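Local structure of DELTA1-pyrroline-2-carboxylate reductase (Thermococcus litoralis DSM 5473, 6T3E) at residues E258-S263 with G287-G292; L146-S151 with W235-T240. The protein catalyses the reduction of Delta1-pyrroline-2-carboxylate to L-proline with a nicotinamide dinucleotide as hydride donor. One frame throughout, in Å; residues are numbered along the deposited sequence.

Contact 1. Residues E258-S263 with G287-G292; sequences ETVRKS and GVIDEG
R261, in the last turn of helix 257-262, lies nearest to I289 of the loop 287-292, with 6.2 Å between their CA atoms. The contact across the two segments is apolar. The aliphatic part of R261 lies against V288, and its CB is 3.6 Å from V288 CG1. V288 CG1 also faces CG and CD of the arginine, and the two side chains cross at about a right angle. R261 CG also meets I289 CG2 at 3.8 Å. The R261 chain bends at chi2 (-144°) and chi3 (90°), which turns the guanidinium away from the loop and back over its own helix. There NH1 forms a salt bridge with E258, one turn earlier; K262 NZ makes a long one to the same carboxylate. Deeper in, V260 CG1 meets I289 CD1 at 3.7 Å. V260 and I289 are buried, whereas R261 and V288 lie at the surface. I280, P283 and M284 of helix 278-286 complete the apolar cluster, I280 against V260 and the other two against I289. H293 NE2 adds a hydrogen bond to V260 O. G287, with positive phi, is the C-prime residue of a Schellman motif, with bonds V288 N to P283 O and G287 N to M284 O. It closes helix 278-286, in the connection from strand 264-267 to its parallel neighbour 294-297, against helix 257-262, which precedes strand 264-267.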
# COMPACT_ATOMS: atom_id res chain seq x y z
N GLU B 258 7.74 -10.64 -32.00
CA GLU B 258 8.79 -10.19 -32.91
C GLU B 258 9.34 -8.83 -32.50
O GLU B 258 10.55 -8.59 -32.59
CB GLU B 258 8.26 -10.15 -34.34
CG GLU B 258 9.24 -9.59 -35.36
CD GLU B 258 10.49 -10.44 -35.50
OE1 GLU B 258 10.46 -11.61 -35.06
OE2 GLU B 258 11.49 -9.94 -36.05
N THR B 259 8.47 -7.92 -32.04
CA THR B 259 8.91 -6.60 -31.62
C THR B 259 9.91 -6.67 -30.47
O THR B 259 10.95 -6.00 -30.50
CB THR B 259 7.69 -5.75 -31.23
OG1 THR B 259 6.84 -5.59 -32.37
CG2 THR B 259 8.13 -4.39 -30.71
N VAL B 260 9.61 -7.49 -29.46
CA VAL B 260 10.49 -7.59 -28.30
C VAL B 260 11.82 -8.23 -28.68
O VAL B 260 12.89 -7.70 -28.37
CB VAL B 260 9.80 -8.35 -27.15
CG1 VAL B 260 10.64 -8.29 -25.89
CG2 VAL B 260 8.41 -7.78 -26.89
N ARG B 261 11.77 -9.37 -29.38
CA ARG B 261 13.00 -10.06 -29.74
C ARG B 261 13.89 -9.20 -30.61
O ARG B 261 15.12 -9.20 -30.46
CB ARG B 261 12.70 -11.38 -30.46
CG ARG B 261 13.91 -12.30 -30.58
CD ARG B 261 13.94 -13.07 -31.89
NE ARG B 261 14.65 -12.37 -32.96
CZ ARG B 261 14.05 -11.81 -34.02
NH1 ARG B 261 12.73 -11.88 -34.13
NH2 ARG B 261 14.76 -11.19 -34.95
N LYS B 262 13.29 -8.44 -31.53
CA LYS B 262 14.04 -7.67 -32.52
C LYS B 262 14.79 -6.48 -31.91
O LYS B 262 15.71 -5.96 -32.54
CB LYS B 262 13.09 -7.19 -33.61
CG LYS B 262 13.74 -6.54 -34.79
CD LYS B 262 12.74 -5.68 -35.55
CE LYS B 262 11.83 -6.51 -36.44
NZ LYS B 262 12.30 -6.49 -37.86
N SER B 263 14.45 -6.07 -30.69
CA SER B 263 14.92 -4.80 -30.15
C SER B 263 15.95 -5.00 -29.06
O SER B 263 16.08 -6.08 -28.47
CB SER B 263 13.76 -3.97 -29.59
OG SER B 263 12.95 -3.43 -30.61
N GLY B 287 9.63 -18.99 -25.53
CA GLY B 287 11.01 -19.33 -25.80
C GLY B 287 11.72 -18.44 -26.81
O GLY B 287 12.87 -18.74 -27.17
N VAL B 288 11.06 -17.39 -27.30
CA VAL B 288 11.68 -16.46 -28.25
C VAL B 288 12.78 -15.66 -27.58
O VAL B 288 13.78 -15.30 -28.22
CB VAL B 288 10.61 -15.55 -28.87
CG1 VAL B 288 11.26 -14.58 -29.85
CG2 VAL B 288 9.56 -16.37 -29.58
N ILE B 289 12.61 -15.33 -26.31
CA ILE B 289 13.62 -14.59 -25.56
C ILE B 289 13.72 -15.19 -24.17
O ILE B 289 12.86 -15.97 -23.74
CB ILE B 289 13.28 -13.08 -25.49
CG1 ILE B 289 11.84 -12.87 -25.04
CG2 ILE B 289 13.51 -12.43 -26.85
CD1 ILE B 289 11.60 -11.49 -24.42
N ASP B 290 14.81 -14.86 -23.48
CA ASP B 290 15.02 -15.27 -22.10
C ASP B 290 15.34 -14.03 -21.28
O ASP B 290 15.35 -12.91 -21.80
CB ASP B 290 16.12 -16.33 -21.98
CG ASP B 290 17.47 -15.85 -22.50
OD1 ASP B 290 17.63 -14.63 -22.72
OD2 ASP B 290 18.36 -16.71 -22.71
N GLU B 291 15.62 -14.24 -19.99
CA GLU B 291 15.85 -13.13 -19.07
C GLU B 291 17.05 -12.29 -19.48
O GLU B 291 17.12 -11.11 -19.13
CB GLU B 291 16.04 -13.67 -17.66
CG GLU B 291 16.01 -12.62 -16.58
CD GLU B 291 15.93 -13.21 -15.19
OE1 GLU B 291 15.26 -14.27 -15.03
OE2 GLU B 291 16.52 -12.62 -14.26
N GLY B 292 18.01 -12.89 -20.18
CA GLY B 292 19.20 -12.19 -20.65
C GLY B 292 18.97 -11.24 -21.80
O GLY B 292 19.86 -10.44 -22.10

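Contact 2. Residues L146-S151 with W235-T240; sequences LARKDS and WIREGT
R148 reaches G239 with its side chain, and G239 O takes two hydrogen bonds from the one guanidinium. The stronger comes from NE, with R148 NE 2.6 Å from G239 O and an N-H...O angle of 142°. The weaker one runs from R148 NH1 to G239 O, 3.1 Å. The carbonyl oxygen sits at the guanidinium edge, tilted 22° from its plane. The arginine chain bends at chi3 (-72°), which swings its end across to the turn. G239 belongs to a type II turn, R237 to T240, and has positive phi. R148 NH1 and R237 NH1 approach to 3.8 Å. D218 OD1 forms salt bridges with both R148 NH1 and R237 NH2, so it probably offsets the two like charges. R148 NH2 makes a further salt bridge to D150 OD1 at 3.3 Å, from above the carboxylate plane. A methionine in place of R148 would probably leave G239 O without these two donors and D150 without this salt bridge, with D218 keeping R237 alone of the pair. The R148 backbone is held too. Its O accepts S151 N and S151 OG from the same face, in a type I turn from R148 to S151. The first loop runs from helix 128-146 into strand 153-157. The second leads into strand 241-244, and strand 219-222 lies between these two in the parallel sheet, with its I219 touching A147 and S151.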
# COMPACT_ATOMS: atom_id res chain seq x y z
N LEU B 146 18.21 6.50 -25.59
CA LEU B 146 17.94 5.39 -26.50
C LEU B 146 17.47 5.81 -27.89
O LEU B 146 17.53 4.98 -28.80
CB LEU B 146 16.86 4.46 -25.92
CG LEU B 146 17.17 3.73 -24.61
CD1 LEU B 146 15.99 2.89 -24.17
CD2 LEU B 146 18.41 2.88 -24.78
N ALA B 147 17.03 7.04 -28.08
CA ALA B 147 16.47 7.47 -29.35
C ALA B 147 17.53 8.20 -30.17
O ALA B 147 18.43 8.83 -29.62
CB ALA B 147 15.25 8.37 -29.15
N ARG B 148 17.41 8.08 -31.49
CA ARG B 148 18.29 8.82 -32.37
C ARG B 148 18.12 10.31 -32.12
O ARG B 148 16.99 10.79 -31.95
CB ARG B 148 17.98 8.50 -33.84
CG ARG B 148 18.69 7.26 -34.39
CD ARG B 148 18.42 7.08 -35.90
NE ARG B 148 17.05 6.66 -36.22
CZ ARG B 148 16.13 7.42 -36.81
NH1 ARG B 148 14.92 6.94 -37.08
NH2 ARG B 148 16.43 8.67 -37.15
N LYS B 149 19.24 11.03 -32.04
CA LYS B 149 19.17 12.46 -31.78
C LYS B 149 18.53 13.22 -32.94
O LYS B 149 17.95 14.29 -32.72
CB LYS B 149 20.57 13.00 -31.49
CG LYS B 149 20.85 13.16 -30.01
CD LYS B 149 22.28 13.58 -29.76
CE LYS B 149 22.64 13.48 -28.29
NZ LYS B 149 22.20 14.69 -27.55
N ASP B 150 18.60 12.68 -34.15
CA ASP B 150 17.99 13.31 -35.31
C ASP B 150 16.57 12.83 -35.58
O ASP B 150 16.08 12.96 -36.70
CB ASP B 150 18.88 13.09 -36.55
CG ASP B 150 19.07 11.61 -36.88
OD1 ASP B 150 18.75 10.74 -36.04
OD2 ASP B 150 19.58 11.33 -37.99
N SER B 151 15.88 12.32 -34.55
CA SER B 151 14.50 11.87 -34.73
C SER B 151 13.57 13.07 -34.89
O SER B 151 13.63 14.01 -34.09
CB SER B 151 14.06 11.04 -33.52
OG SER B 151 14.95 9.97 -33.24
N TRP B 235 6.81 -4.41 -39.25
CA TRP B 235 6.68 -3.03 -39.69
C TRP B 235 7.83 -2.14 -39.25
O TRP B 235 8.09 -1.12 -39.90
CB TRP B 235 5.38 -2.42 -39.18
CG TRP B 235 4.17 -3.27 -39.42
CD1 TRP B 235 3.98 -4.18 -40.44
CD2 TRP B 235 2.97 -3.30 -38.63
NE1 TRP B 235 2.75 -4.76 -40.32
CE2 TRP B 235 2.10 -4.23 -39.23
CE3 TRP B 235 2.55 -2.61 -37.49
CZ2 TRP B 235 0.84 -4.50 -38.71
CZ3 TRP B 235 1.29 -2.89 -36.97
CH2 TRP B 235 0.46 -3.83 -37.58
N ILE B 236 8.52 -2.50 -38.17
CA ILE B 236 9.51 -1.61 -37.58
C ILE B 236 10.79 -1.63 -38.41
O ILE B 236 11.47 -2.66 -38.50
CB ILE B 236 9.80 -2.02 -36.12
CG1 ILE B 236 8.48 -2.40 -35.43
CG2 ILE B 236 10.48 -0.89 -35.40
CD1 ILE B 236 8.61 -2.69 -33.95
N ARG B 237 11.15 -0.48 -38.97
CA ARG B 237 12.41 -0.36 -39.67
C ARG B 237 13.52 -0.03 -38.67
O ARG B 237 13.26 0.31 -37.52
CB ARG B 237 12.34 0.69 -40.78
CG ARG B 237 11.77 2.02 -40.35
CD ARG B 237 11.88 3.03 -41.49
NE ARG B 237 11.41 4.36 -41.09
CZ ARG B 237 12.09 5.18 -40.29
NH1 ARG B 237 13.26 4.82 -39.79
NH2 ARG B 237 11.58 6.37 -39.99
N GLU B 238 14.76 -0.15 -39.12
CA GLU B 238 15.88 0.09 -38.23
C GLU B 238 15.93 1.54 -37.78
O GLU B 238 15.35 2.45 -38.39
CB GLU B 238 17.20 -0.30 -38.90
CG GLU B 238 17.25 -0.10 -40.39
CD GLU B 238 18.55 -0.59 -40.99
OE1 GLU B 238 19.37 0.27 -41.41
OE2 GLU B 238 18.77 -1.82 -41.02
N GLY B 239 16.61 1.75 -36.66
CA GLY B 239 16.83 3.07 -36.12
C GLY B 239 15.67 3.68 -35.37
O GLY B 239 15.77 4.84 -34.96
N THR B 240 14.59 2.95 -35.17
CA THR B 240 13.44 3.48 -34.46
C THR B 240 13.53 3.10 -32.98
O THR B 240 13.98 2.01 -32.64
CB THR B 240 12.12 3.00 -35.05
OG1 THR B 240 11.79 1.73 -34.50
CG2 THR B 240 12.22 2.91 -36.57

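In the fold
Contact 2 comes first along the chain and closes before contact 1 opens. Their centres are about 18 Å apart. Both lie in the part of the fold built on the parallel eight-stranded sheet, consistent with a Rossmann-type dinucleotide-binding domain. Contact 2 ties loops entering strands 153-157 and 241-244. Contact 1 lies toward the 294-297 edge of the sheet, beside strand 264-267. The two meet where T259 CG2 of helix 257-262 packs 3.7 Å from I236 CD1. Loop 235-240 is thus shared, bonded to loop 146-151 and packed on helix 257-262. This structural packing joins several strand connections of one sheet. Neither contact includes a residue of the proline pocket, and no other chain touches their segments.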